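Lipopolysaccharide core heptose(I) kinase RfaP (Pseudomonas aeruginosa, PDB 6DFL) transfers phosphate from ATP to the first heptose of the lipopolysaccharide inner core and also phosphorylates its own tyrosines. Local coordinates at residues R36-T41 with F49-R54; A91-V96 with E115-T120; G158-D163 with Q193-T198; I166-L171 with S185-H190. All coordinates share one frame; numbering follows the deposited sequence.

Contact 1 (R36-T41 with F49-R54); sequences RRTLRT and FVKIHR
L39 and V50 are a hydrogen-bonded pair of two antiparallel strands, joined by their backbones in both directions. L39 N bonds to V50 O, and V50 N returns to L39 O at 2.7 Å. A third bond runs from I52 N to R37 O at 2.9 Å.

The apolar contacts fall on two faces. On the L39 and V50 face the side chains run side by side, with L39 CG 3.7 Å from V50 CB. On the other face T38 CG2 packs on K51 CG at 3.8 Å, and the CB of R40 lies 4.0 Å from F49 CE1. T41, at the end of its strand, crosses V50 obliquely, CG2 against CG2.

Two arginines use their aliphatic or flat parts. R37 turns about its CG-CD bond (chi3 92°), which brings I52 CD1 to the edge of the guanidinium, 3.7 Å from NH2. L39 CD2, of the same strand, lies above one face near the rim. R36 runs alongside H53, its CG 3.4 Å from ND1.

The two strands form a hairpin at one side of the five-stranded antiparallel sheet, in the N-terminal lobe of the kinase fold. R40 reaches E116 and E42. K51 NZ pairs with E78 of helix 76-87, a pair that probably corresponds to the strand lysine and helix glutamate of protein kinases. Strand 109-115 flanks strand 48-53 on its other edge.

Contact 2 (A91-V96 with E115-T120); sequences ATMTAV and EELAPT
E115 lays its carboxylate alongside T94, with OE1 3.5 Å from T94 CB. The two side chains point the same way. The other oxygen, OE2, lies 3.8 Å from V96 CG1, and V96 crosses the glutamate at about a right angle. The chain of E115 is extended beyond CG (chi2 176°). This carries the carboxylate past T94 and up to V96.

The backbones meet at one place. E115 N donates to T94 O at 2.9 Å, nearly along the C=O axis, with an N-H...O angle of 159°.

Further on, L117 meets M93, a selenomethionine here. L117 CD1 sits 3.8 Å from M93 CG, and the two chains cross at about a right angle. Within 115-120, T120 OG1 gives a bond of 3.1 Å to L117 O. The hydroxyl lies above the carbonyl plane. A cis peptide before P119 lies in the same turn.

Segment 115-120 leaves strand 109-115 and leads to strand 120-122, probably in the place of the hinge between the two lobes of a protein kinase. Segment 91-96 leads from helix 76-87 into strand 95-101. L117 also touches L170 and I187 in the C-terminal lobe, and T92 OG1 bonds to V186 O there.

The one backbone bond, E115 N to T94 O, is the polar link between the segments. The rest is van der Waals packing: a carboxylate against carbons of T94 and V96, and L117 against M93. Within the two segments the E115 carboxylate has no polar partner.

Contact 3 (G158-D163 with Q193-T198); sequences GVNHRD and QTRDAT
N160 and Q193 turn their amides steeply against each other, with the planes 78° apart. N160 ND2 makes a weak hydrogen bond of 3.3 Å to Q193 OE1. The CG of N160 sits between the backbone N and the carbonyl carbon (chi1 64°), which brings OD1 to 3.2 Å from Q193 CB. R195 runs out extended and sets its guanidinium almost parallel to the N160 amide, 18° apart. Its NH1 lies 3.0 Å from N160 OD1, at the guanidinium edge. Within its segment, R195 NH2 gives a bond of 3.0 Å to Q193 OE1, well above the carbonyl plane.

R162 crosses Q193 obliquely, its CD on Q193 CD at 3.9 Å, the planes strongly inclined. H161, R162 and D163 form the HRD motif of the kinase catalytic loop, and D163 is the probable active-site residue. As in protein kinases, D206 of the following helix accepts from the backbone N of H161 and R162.

The short strands are antiparallel. N160 N bonds to Q193 O, and Q193 N returns to N160 O. R195 N bonds to G158 O at 2.7 Å. G158, with positive phi, is the C-prime residue of the Schellman motif that ends helix 137-156. On the face opposite N160 and Q193, V159 CG2 touches T194 OG1 at 3.9 Å. On the N160 side, T198 CG2 packs on N160 CB, while T198 OG1 bonds to H155 O.

Contact 4 (I166-L171 with S185-H190); sequences ICHFLL and SVIDLH
D188 sits over a face of the H168 ring, using a carbon as well as a carboxylate oxygen. Its CB makes a CH-pi contact, 3.6 Å from the H168 ring centroid and 17° off the normal. The backbone of D188 has positive phi. With CG anti to the N (chi1 179°), the carboxylate reaches both rings. OD2 lies over H168, 3.2 Å from CE1, with ring and carboxylate planes 56° apart. OD1, by its syn lone pair, takes a bond of 2.7 Å from H190 ND1, tilted from the H190 ring plane. D188, L189 and H190 probably occupy the place of the DFG motif of protein kinases.

The backbones pair as an antiparallel hairpin. L170 N reaches S185 O at 2.6 Å, nearly straight, and S185 N returns to L170 O. I187 N bonds to H168 O at 2.8 Å.

F169 and V186 share one face, with F169 CE1 3.9 Å from V186 CB and V186 CG2 over the ring. I187, beyond the strand, crosses L170 at about a right angle, CG2 3.8 Å from L170 CD1.

This hairpin stands next to the catalytic loop, where H168 ND1 bonds to D163 O and H161 NE2 to D188 O. Strand 120-122 pairs with the other edge of strand 169-172, the middle strand, and helix 123-127 touches F169. L189 packs on helix 76-87, and I166 touches the bound palmitoyl thioester of phosphopantetheine.

Overall arrangement
From the N terminus, contact 1 closes first, as a hairpin at one edge of the five-stranded sheet. Contact 2 follows in series and brings the segment after helix 76-87 to the segment that leaves the sheet for the C-terminal lobe. It touches contact 1 where K51 packs on M93. Contact 3 closes a longer loop between strands 159-160 and 193-194. Contact 4, a hairpin, is nested inside that loop. Contacts 3 and 4 meet around D163, and contact 2 reaches contact 4 through the backbones of A91 and V186. Contact 2 links the lobes, and R36 of contact 1 on H190 of contact 4 adds a second meeting.

Contact 1 (R36-T41 with F49-R54)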
loop_
_atom_site.group_PDB
_atom_site.type_symbol
_atom_site.label_atom_id
_atom_site.label_comp_id
_atom_site.label_asym_id
_atom_site.label_seq_id
_atom_site.Cartn_x
_atom_site.Cartn_y
_atom_site.Cartn_z
ATOM N N ARG A 36 -2.125 -27.053 8.002
ATOM C CA ARG A 36 -2.883 -25.899 7.539
ATOM C C ARG A 36 -3.812 -26.292 6.386
ATOM O O ARG A 36 -3.768 -27.413 5.867
ATOM C CB ARG A 36 -1.937 -24.768 7.122
ATOM C CG ARG A 36 -2.289 -23.409 7.743
ATOM C CD ARG A 36 -1.079 -22.478 7.843
ATOM N NE ARG A 36 -0.945 -21.616 6.669
ATOM C CZ ARG A 36 0.146 -20.916 6.371
ATOM N NH1 ARG A 36 0.173 -20.160 5.279
ATOM N NH2 ARG A 36 1.215 -20.983 7.157
ATOM N N ARG A 37 -4.679 -25.350 6.000
ATOM C CA ARG A 37 -5.674 -25.578 4.957
ATOM C C ARG A 37 -6.384 -24.271 4.641
ATOM O O ARG A 37 -6.699 -23.499 5.554
ATOM C CB ARG A 37 -6.697 -26.639 5.384
ATOM C CG ARG A 37 -7.521 -27.221 4.245
ATOM C CD ARG A 37 -8.245 -28.481 4.706
ATOM N NE ARG A 37 -9.577 -28.195 5.221
ATOM C CZ ARG A 37 -10.687 -28.830 4.858
ATOM N NH1 ARG A 37 -10.642 -29.831 3.972
ATOM N NH2 ARG A 37 -11.847 -28.474 5.400
ATOM N N THR A 38 -6.625 -24.029 3.349
ATOM C CA THR A 38 -7.437 -22.917 2.881
ATOM C C THR A 38 -8.430 -23.439 1.858
ATOM O O THR A 38 -8.070 -24.255 1.010
ATOM C CB THR A 38 -6.589 -21.818 2.242
ATOM O OG1 THR A 38 -5.380 -21.646 2.993
ATOM C CG2 THR A 38 -7.368 -20.505 2.213
ATOM N N LEU A 39 -9.675 -22.974 1.927
ATOM C CA LEU A 39 -10.655 -23.362 0.925
ATOM C C LEU A 39 -11.672 -22.249 0.783
ATOM O O LEU A 39 -11.997 -21.575 1.756
ATOM C CB LEU A 39 -11.364 -24.679 1.280
ATOM C CG LEU A 39 -12.296 -24.686 2.495
ATOM C CD1 LEU A 39 -13.753 -24.816 2.087
ATOM C CD2 LEU A 39 -11.920 -25.791 3.457
ATOM N N ARG A 40 -12.168 -22.063 -0.438
ATOM C CA ARG A 40 -13.288 -21.166 -0.699
ATOM C C ARG A 40 -14.599 -21.926 -0.574
ATOM O O ARG A 40 -14.711 -23.075 -1.019
ATOM C CB ARG A 40 -13.186 -20.549 -2.094
ATOM C CG ARG A 40 -14.339 -19.633 -2.438
ATOM C CD ARG A 40 -14.090 -18.971 -3.780
ATOM N NE ARG A 40 -15.010 -17.872 -4.045
ATOM C CZ ARG A 40 -16.260 -18.026 -4.470
ATOM N NH1 ARG A 40 -16.748 -19.240 -4.673
ATOM N NH2 ARG A 40 -17.026 -16.964 -4.690
ATOM N N THR A 41 -15.590 -21.289 0.039
ATOM C CA THR A 41 -16.891 -21.912 0.216
ATOM C C THR A 41 -17.959 -20.846 0.041
ATOM O O THR A 41 -17.688 -19.650 0.133
ATOM C CB THR A 41 -17.012 -22.607 1.586
ATOM O OG1 THR A 41 -18.218 -23.381 1.645
ATOM C CG2 THR A 41 -17.009 -21.584 2.709
ATOM N N PHE A 49 -13.594 -17.453 2.617
ATOM C CA PHE A 49 -12.365 -18.228 2.652
ATOM C C PHE A 49 -12.217 -18.843 4.032
ATOM O O PHE A 49 -12.466 -18.179 5.042
ATOM C CB PHE A 49 -11.159 -17.365 2.291
ATOM C CG PHE A 49 -11.183 -16.878 0.864
ATOM C CD1 PHE A 49 -10.858 -17.746 -0.181
ATOM C CD2 PHE A 49 -11.534 -15.561 0.563
ATOM C CE1 PHE A 49 -10.879 -17.317 -1.495
ATOM C CE2 PHE A 49 -11.556 -15.117 -0.758
ATOM C CZ PHE A 49 -11.224 -16.008 -1.790
ATOM N N VAL A 50 -11.882 -20.128 4.065
ATOM C CA VAL A 50 -11.784 -20.904 5.293
ATOM C C VAL A 50 -10.323 -21.254 5.491
ATOM O O VAL A 50 -9.715 -21.889 4.621
ATOM C CB VAL A 50 -12.642 -22.176 5.233
ATOM C CG1 VAL A 50 -12.381 -23.040 6.456
ATOM C CG2 VAL A 50 -14.113 -21.821 5.114
ATOM N N LYS A 51 -9.756 -20.837 6.619
ATOM C CA LYS A 51 -8.370 -21.137 6.944
ATOM C C LYS A 51 -8.362 -21.943 8.234
ATOM O O LYS A 51 -8.837 -21.464 9.267
ATOM C CB LYS A 51 -7.547 -19.849 7.061
ATOM C CG LYS A 51 -7.286 -19.157 5.714
ATOM C CD LYS A 51 -7.255 -17.638 5.808
ATOM C CE LYS A 51 -8.594 -17.027 5.352
ATOM N NZ LYS A 51 -8.620 -15.511 5.237
ATOM N N ILE A 52 -7.855 -23.171 8.164
ATOM C CA ILE A 52 -7.828 -24.093 9.294
ATOM C C ILE A 52 -6.384 -24.456 9.592
ATOM O O ILE A 52 -5.634 -24.827 8.685
ATOM C CB ILE A 52 -8.632 -25.372 9.009
ATOM C CG1 ILE A 52 -10.097 -25.051 8.753
ATOM C CG2 ILE A 52 -8.478 -26.364 10.151
ATOM C CD1 ILE A 52 -10.826 -26.211 8.081
ATOM N N HIS A 53 -5.999 -24.367 10.860
ATOM C CA HIS A 53 -4.678 -24.775 11.315
ATOM C C HIS A 53 -4.927 -25.888 12.318
ATOM O O HIS A 53 -5.806 -25.761 13.173
ATOM C CB HIS A 53 -3.912 -23.598 11.942
ATOM C CG HIS A 53 -4.052 -22.296 11.188
ATOM N ND1 HIS A 53 -2.984 -21.662 10.583
ATOM C CD2 HIS A 53 -5.134 -21.513 10.942
ATOM C CE1 HIS A 53 -3.405 -20.559 9.988
ATOM N NE2 HIS A 53 -4.706 -20.452 10.185
ATOM N N ARG A 54 -4.212 -26.997 12.185
ATOM C CA ARG A 54 -4.439 -28.106 13.111
ATOM C C ARG A 54 -3.134 -28.721 13.606
ATOM O O ARG A 54 -2.244 -28.010 14.078
ATOM C CB ARG A 54 -5.315 -29.174 12.462
ATOM C CG ARG A 54 -5.781 -30.240 13.446
ATOM C CD ARG A 54 -6.433 -31.456 12.740
ATOM N NE ARG A 54 -5.571 -32.077 11.729
ATOM C CZ ARG A 54 -4.753 -33.108 11.949
ATOM N NH1 ARG A 54 -4.663 -33.651 13.159
ATOM N NH2 ARG A 54 -4.021 -33.596 10.954
#

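Contact 2 (A91-V96 with E115-T120)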
loop_
_atom_site.group_PDB
_atom_site.type_symbol
_atom_site.label_atom_id
_atom_site.label_comp_id
_atom_site.label_asym_id
_atom_site.label_seq_id
_atom_site.Cartn_x
_atom_site.Cartn_y
_atom_site.Cartn_z
ATOM N N ALA A 91 -9.406 -0.491 5.888
ATOM C CA ALA A 91 -10.314 -1.368 5.175
ATOM C C ALA A 91 -9.666 -2.735 4.908
ATOM O O ALA A 91 -8.574 -2.826 4.342
ATOM C CB ALA A 91 -10.731 -0.671 3.885
ATOM N N THR A 92 -10.325 -3.800 5.341
ATOM C CA THR A 92 -9.731 -5.123 5.245
ATOM C C THR A 92 -10.848 -6.153 5.176
ATOM O O THR A 92 -12.023 -5.812 4.991
ATOM C CB THR A 92 -8.783 -5.383 6.422
ATOM O OG1 THR A 92 -8.112 -6.634 6.231
ATOM C CG2 THR A 92 -9.548 -5.449 7.713
HETATM N N MSE A 93 -10.465 -7.422 5.312
HETATM C CA MSE A 93 -11.414 -8.510 5.308
HETATM C C MSE A 93 -12.316 -8.399 6.506
HETATM O O MSE A 93 -11.967 -7.784 7.508
HETATM C CB MSE A 93 -10.710 -9.868 5.325
HETATM C CG MSE A 93 -9.953 -10.208 4.063
HETATM SE SE MSE A 93 -8.362 -11.187 4.559
HETATM C CE MSE A 93 -8.567 -12.740 3.325
ATOM N N THR A 94 -13.485 -9.005 6.410
ATOM C CA THR A 94 -14.375 -9.141 7.547
ATOM C C THR A 94 -14.363 -10.604 7.950
ATOM O O THR A 94 -14.403 -11.482 7.086
ATOM C CB THR A 94 -15.780 -8.659 7.194
ATOM O OG1 THR A 94 -15.724 -7.257 6.914
ATOM C CG2 THR A 94 -16.748 -8.912 8.338
ATOM N N ALA A 95 -14.252 -10.859 9.250
ATOM C CA ALA A 95 -14.126 -12.207 9.789
ATOM C C ALA A 95 -15.461 -12.628 10.381
ATOM O O ALA A 95 -15.954 -11.993 11.315
ATOM C CB ALA A 95 -13.039 -12.262 10.855
ATOM N N VAL A 96 -16.041 -13.697 9.842
ATOM C CA VAL A 96 -17.340 -14.171 10.310
ATOM C C VAL A 96 -17.239 -15.375 11.236
ATOM O O VAL A 96 -18.244 -15.736 11.870
ATOM C CB VAL A 96 -18.270 -14.507 9.127
ATOM C CG1 VAL A 96 -18.707 -13.234 8.428
ATOM C CG2 VAL A 96 -17.568 -15.451 8.138
ATOM N N GLU A 115 -14.964 -13.237 4.894
ATOM C CA GLU A 115 -15.770 -12.956 3.716
ATOM C C GLU A 115 -14.893 -12.688 2.501
ATOM O O GLU A 115 -13.771 -12.183 2.609
ATOM C CB GLU A 115 -16.669 -11.746 3.946
ATOM C CG GLU A 115 -17.862 -11.998 4.843
ATOM C CD GLU A 115 -18.670 -10.720 5.098
ATOM O OE1 GLU A 115 -18.185 -9.610 4.766
ATOM O OE2 GLU A 115 -19.794 -10.824 5.635
ATOM N N GLU A 116 -15.418 -13.034 1.330
ATOM C CA GLU A 116 -14.749 -12.692 0.090
ATOM C C GLU A 116 -14.971 -11.220 -0.232
ATOM O O GLU A 116 -16.046 -10.667 0.005
ATOM C CB GLU A 116 -15.257 -13.552 -1.060
ATOM C CG GLU A 116 -14.421 -13.409 -2.314
ATOM C CD GLU A 116 -14.869 -14.337 -3.435
ATOM O OE1 GLU A 116 -16.092 -14.423 -3.674
ATOM O OE2 GLU A 116 -13.994 -14.973 -4.067
ATOM N N LEU A 117 -13.940 -10.592 -0.771
ATOM C CA LEU A 117 -14.024 -9.230 -1.262
ATOM C C LEU A 117 -14.090 -9.285 -2.779
ATOM O O LEU A 117 -13.142 -9.745 -3.430
ATOM C CB LEU A 117 -12.825 -8.415 -0.792
ATOM C CG LEU A 117 -12.762 -8.327 0.723
ATOM C CD1 LEU A 117 -11.320 -8.182 1.139
ATOM C CD2 LEU A 117 -13.613 -7.168 1.221
ATOM N N ALA A 118 -15.209 -8.837 -3.336
ATOM C CA ALA A 118 -15.436 -9.006 -4.764
ATOM C C ALA A 118 -16.593 -8.120 -5.195
ATOM O O ALA A 118 -17.551 -7.942 -4.436
ATOM C CB ALA A 118 -15.721 -10.478 -5.094
ATOM N N PRO A 119 -16.550 -7.544 -6.401
ATOM C CA PRO A 119 -15.442 -7.717 -7.344
ATOM C C PRO A 119 -14.243 -6.827 -7.015
ATOM O O PRO A 119 -14.408 -5.656 -6.682
ATOM C CB PRO A 119 -16.067 -7.320 -8.682
ATOM C CG PRO A 119 -17.097 -6.298 -8.306
ATOM C CD PRO A 119 -17.636 -6.721 -6.963
ATOM N N THR A 120 -13.049 -7.407 -7.095
ATOM C CA THR A 120 -11.804 -6.721 -6.802
ATOM C C THR A 120 -10.759 -7.122 -7.825
ATOM O O THR A 120 -10.835 -8.185 -8.440
ATOM C CB THR A 120 -11.272 -7.063 -5.405
ATOM O OG1 THR A 120 -11.045 -8.474 -5.323
ATOM C CG2 THR A 120 -12.264 -6.666 -4.324
#

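Contact 3 (G158-D163 with Q193-T198)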
loop_
_atom_site.group_PDB
_atom_site.type_symbol
_atom_site.label_atom_id
_atom_site.label_comp_id
_atom_site.label_asym_id
_atom_site.label_seq_id
_atom_site.Cartn_x
_atom_site.Cartn_y
_atom_site.Cartn_z
ATOM N N GLY A 158 -0.424 -0.492 15.343
ATOM C CA GLY A 158 0.212 -1.626 15.993
ATOM C C GLY A 158 0.268 -2.918 15.189
ATOM O O GLY A 158 0.648 -3.962 15.746
ATOM N N VAL A 159 -0.062 -2.874 13.900
ATOM C CA VAL A 159 -0.080 -4.054 13.044
ATOM C C VAL A 159 1.020 -3.920 12.008
ATOM O O VAL A 159 1.050 -2.935 11.263
ATOM C CB VAL A 159 -1.435 -4.224 12.349
ATOM C CG1 VAL A 159 -1.326 -5.298 11.278
ATOM C CG2 VAL A 159 -2.486 -4.588 13.348
ATOM N N ASN A 160 1.912 -4.903 11.946
ATOM C CA ASN A 160 2.803 -5.046 10.807
ATOM C C ASN A 160 2.375 -6.260 9.976
ATOM O O ASN A 160 2.009 -7.315 10.510
ATOM C CB ASN A 160 4.277 -5.150 11.229
ATOM C CG ASN A 160 4.570 -6.376 12.054
ATOM O OD1 ASN A 160 4.189 -6.433 13.215
ATOM N ND2 ASN A 160 5.269 -7.371 11.460
ATOM N N HIS A 161 2.406 -6.093 8.659
ATOM C CA HIS A 161 1.762 -7.057 7.786
ATOM C C HIS A 161 2.528 -8.363 7.734
ATOM O O HIS A 161 1.961 -9.417 8.009
ATOM C CB HIS A 161 1.619 -6.492 6.386
ATOM C CG HIS A 161 0.626 -7.227 5.568
ATOM N ND1 HIS A 161 -0.477 -6.619 5.012
ATOM C CD2 HIS A 161 0.542 -8.539 5.249
ATOM C CE1 HIS A 161 -1.183 -7.524 4.357
ATOM N NE2 HIS A 161 -0.592 -8.697 4.493
ATOM N N ARG A 162 3.811 -8.290 7.374
ATOM C CA ARG A 162 4.757 -9.392 7.202
ATOM C C ARG A 162 4.694 -9.958 5.793
ATOM O O ARG A 162 5.662 -10.550 5.322
ATOM C CB ARG A 162 4.557 -10.500 8.219
ATOM C CG ARG A 162 5.092 -10.142 9.556
ATOM C CD ARG A 162 5.445 -11.360 10.323
ATOM N NE ARG A 162 6.773 -11.847 9.948
ATOM C CZ ARG A 162 7.377 -12.871 10.540
ATOM N NH1 ARG A 162 6.763 -13.509 11.525
ATOM N NH2 ARG A 162 8.596 -13.227 10.166
ATOM N N ASP A 163 3.590 -9.735 5.096
ATOM C CA ASP A 163 3.477 -9.975 3.667
ATOM C C ASP A 163 2.901 -8.756 2.965
ATOM O O ASP A 163 1.884 -8.820 2.263
ATOM C CB ASP A 163 2.628 -11.216 3.450
ATOM C CG ASP A 163 3.307 -12.448 3.978
ATOM O OD1 ASP A 163 4.406 -12.758 3.480
ATOM O OD2 ASP A 163 2.776 -13.068 4.910
ATOM N N GLN A 193 1.375 -9.470 12.715
ATOM C CA GLN A 193 1.623 -9.299 14.136
ATOM C C GLN A 193 0.953 -8.031 14.654
ATOM O O GLN A 193 1.121 -6.937 14.082
ATOM C CB GLN A 193 3.115 -9.256 14.401
ATOM C CG GLN A 193 3.785 -10.493 13.927
ATOM C CD GLN A 193 5.261 -10.403 14.097
ATOM O OE1 GLN A 193 5.826 -9.294 14.132
ATOM N NE2 GLN A 193 5.917 -11.560 14.209
ATOM N N THR A 194 0.229 -8.187 15.761
ATOM C CA THR A 194 -0.566 -7.129 16.348
ATOM C C THR A 194 -0.036 -6.817 17.730
ATOM O O THR A 194 -0.013 -7.699 18.602
ATOM C CB THR A 194 -2.020 -7.547 16.442
ATOM O OG1 THR A 194 -2.446 -7.997 15.157
ATOM C CG2 THR A 194 -2.888 -6.396 16.933
ATOM N N ARG A 195 0.358 -5.560 17.930
ATOM C CA ARG A 195 0.863 -5.087 19.203
ATOM C C ARG A 195 0.209 -3.764 19.508
ATOM O O ARG A 195 -0.606 -3.252 18.729
ATOM C CB ARG A 195 2.385 -4.943 19.178
ATOM C CG ARG A 195 3.138 -6.180 18.758
ATOM C CD ARG A 195 4.580 -5.820 18.523
ATOM N NE ARG A 195 5.394 -7.005 18.294
ATOM C CZ ARG A 195 5.753 -7.459 17.096
ATOM N NH1 ARG A 195 5.366 -6.824 15.998
ATOM N NH2 ARG A 195 6.509 -8.554 17.007
ATOM N N ASP A 196 0.582 -3.183 20.637
ATOM C CA ASP A 196 0.114 -1.824 20.831
ATOM C C ASP A 196 0.977 -0.825 20.083
ATOM O O ASP A 196 0.462 0.212 19.664
ATOM C CB ASP A 196 0.015 -1.489 22.314
ATOM C CG ASP A 196 -1.336 -1.915 22.912
ATOM O OD1 ASP A 196 -2.299 -2.208 22.135
ATOM O OD2 ASP A 196 -1.436 -1.940 24.165
ATOM N N ALA A 197 2.247 -1.149 19.837
ATOM C CA ALA A 197 3.107 -0.352 18.973
ATOM C C ALA A 197 3.955 -1.279 18.121
ATOM O O ALA A 197 4.563 -2.213 18.643
ATOM C CB ALA A 197 4.025 0.573 19.776
ATOM N N THR A 198 4.038 -0.981 16.841
ATOM C CA THR A 198 4.817 -1.714 15.855
ATOM C C THR A 198 6.292 -1.349 15.925
ATOM O O THR A 198 6.665 -0.224 15.568
ATOM C CB THR A 198 4.281 -1.418 14.459
ATOM O OG1 THR A 198 2.847 -1.501 14.500
ATOM C CG2 THR A 198 4.853 -2.402 13.458
#

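Contact 4 (I166-L171 with S185-H190)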
loop_
_atom_site.group_PDB
_atom_site.type_symbol
_atom_site.label_atom_id
_atom_site.label_comp_id
_atom_site.label_asym_id
_atom_site.label_seq_id
_atom_site.Cartn_x
_atom_site.Cartn_y
_atom_site.Cartn_z
ATOM N N ILE A 166 2.090 -5.330 -2.988
ATOM C CA ILE A 166 0.974 -4.726 -3.701
ATOM C C ILE A 166 -0.096 -5.753 -4.036
ATOM O O ILE A 166 -1.278 -5.413 -4.104
ATOM C CB ILE A 166 1.459 -3.948 -4.940
ATOM C CG1 ILE A 166 2.366 -4.785 -5.834
ATOM C CG2 ILE A 166 2.203 -2.694 -4.485
ATOM C CD1 ILE A 166 2.732 -4.100 -7.138
ATOM N N CYS A 167 0.265 -7.037 -4.196
ATOM C CA CYS A 167 -0.806 -7.973 -4.517
ATOM C C CYS A 167 -1.763 -8.169 -3.344
ATOM O O CYS A 167 -2.904 -8.586 -3.554
ATOM C CB CYS A 167 -0.254 -9.315 -5.021
ATOM S SG CYS A 167 0.877 -10.249 -3.998
ATOM N N HIS A 168 -1.362 -7.837 -2.116
ATOM C CA HIS A 168 -2.267 -7.978 -0.986
ATOM C C HIS A 168 -3.086 -6.729 -0.733
ATOM O O HIS A 168 -3.641 -6.569 0.365
ATOM C CB HIS A 168 -1.497 -8.391 0.258
ATOM C CG HIS A 168 -0.988 -9.787 0.173
ATOM N ND1 HIS A 168 0.239 -10.166 0.668
ATOM C CD2 HIS A 168 -1.524 -10.895 -0.404
ATOM C CE1 HIS A 168 0.428 -11.453 0.427
ATOM N NE2 HIS A 168 -0.630 -11.918 -0.214
ATOM N N PHE A 169 -3.194 -5.853 -1.725
ATOM C CA PHE A 169 -4.090 -4.704 -1.662
ATOM C C PHE A 169 -5.109 -4.843 -2.781
ATOM O O PHE A 169 -4.730 -4.964 -3.951
ATOM C CB PHE A 169 -3.312 -3.392 -1.776
ATOM C CG PHE A 169 -2.459 -3.116 -0.593
ATOM C CD1 PHE A 169 -2.940 -2.320 0.454
ATOM C CD2 PHE A 169 -1.192 -3.661 -0.494
ATOM C CE1 PHE A 169 -2.180 -2.086 1.555
ATOM C CE2 PHE A 169 -0.415 -3.426 0.627
ATOM C CZ PHE A 169 -0.918 -2.633 1.648
ATOM N N LEU A 170 -6.389 -4.840 -2.422
ATOM C CA LEU A 170 -7.460 -5.023 -3.384
ATOM C C LEU A 170 -8.031 -3.668 -3.779
ATOM O O LEU A 170 -8.433 -2.867 -2.921
ATOM C CB LEU A 170 -8.539 -5.931 -2.806
ATOM C CG LEU A 170 -8.040 -7.373 -2.594
ATOM C CD1 LEU A 170 -9.194 -8.346 -2.477
ATOM C CD2 LEU A 170 -7.065 -7.801 -3.694
ATOM N N LEU A 171 -8.028 -3.398 -5.076
ATOM C CA LEU A 171 -8.779 -2.284 -5.625
ATOM C C LEU A 171 -10.199 -2.752 -5.912
ATOM O O LEU A 171 -10.406 -3.831 -6.486
ATOM C CB LEU A 171 -8.102 -1.775 -6.891
ATOM C CG LEU A 171 -8.903 -0.775 -7.697
ATOM C CD1 LEU A 171 -8.930 0.607 -7.015
ATOM C CD2 LEU A 171 -8.279 -0.688 -9.061
ATOM N N SER A 185 -8.678 -2.360 -0.129
ATOM C CA SER A 185 -8.692 -3.199 1.058
ATOM C C SER A 185 -7.373 -3.949 1.123
ATOM O O SER A 185 -6.874 -4.433 0.097
ATOM C CB SER A 185 -9.847 -4.192 1.047
ATOM O OG SER A 185 -11.079 -3.527 0.930
ATOM N N VAL A 186 -6.801 -4.025 2.307
ATOM C CA VAL A 186 -5.630 -4.864 2.516
ATOM C C VAL A 186 -6.106 -6.264 2.889
ATOM O O VAL A 186 -7.060 -6.428 3.661
ATOM C CB VAL A 186 -4.711 -4.275 3.600
ATOM C CG1 VAL A 186 -5.487 -4.047 4.913
ATOM C CG2 VAL A 186 -3.484 -5.188 3.821
ATOM N N ILE A 187 -5.459 -7.280 2.325
ATOM C CA ILE A 187 -5.849 -8.648 2.639
ATOM C C ILE A 187 -4.615 -9.414 3.060
ATOM O O ILE A 187 -3.553 -8.819 3.279
ATOM C CB ILE A 187 -6.532 -9.334 1.446
ATOM C CG1 ILE A 187 -5.533 -9.441 0.288
ATOM C CG2 ILE A 187 -7.783 -8.574 1.037
ATOM C CD1 ILE A 187 -5.891 -10.470 -0.765
ATOM N N ASP A 188 -4.754 -10.744 3.103
ATOM C CA ASP A 188 -3.816 -11.721 3.628
ATOM C C ASP A 188 -3.044 -11.266 4.844
ATOM O O ASP A 188 -1.914 -10.782 4.716
ATOM C CB ASP A 188 -2.782 -12.140 2.606
ATOM C CG ASP A 188 -1.816 -13.150 3.197
ATOM O OD1 ASP A 188 -2.297 -14.069 3.896
ATOM O OD2 ASP A 188 -0.593 -13.013 3.021
ATOM N N LEU A 189 -3.603 -11.473 6.028
ATOM C CA LEU A 189 -2.918 -11.097 7.252
ATOM C C LEU A 189 -2.497 -12.328 8.045
ATOM O O LEU A 189 -2.364 -12.267 9.271
ATOM C CB LEU A 189 -3.821 -10.165 8.057
ATOM C CG LEU A 189 -4.089 -8.871 7.276
ATOM C CD1 LEU A 189 -5.364 -8.191 7.685
ATOM C CD2 LEU A 189 -2.934 -7.926 7.467
ATOM N N HIS A 190 -2.266 -13.447 7.356
ATOM C CA HIS A 190 -2.181 -14.731 8.050
ATOM C C HIS A 190 -0.979 -14.792 8.986
ATOM O O HIS A 190 -1.031 -15.492 10.004
ATOM C CB HIS A 190 -2.148 -15.877 7.032
ATOM C CG HIS A 190 -0.824 -16.036 6.365
ATOM N ND1 HIS A 190 -0.365 -15.158 5.406
ATOM C CD2 HIS A 190 0.169 -16.927 6.568
ATOM C CE1 HIS A 190 0.850 -15.513 5.031
ATOM N NE2 HIS A 190 1.195 -16.587 5.718
#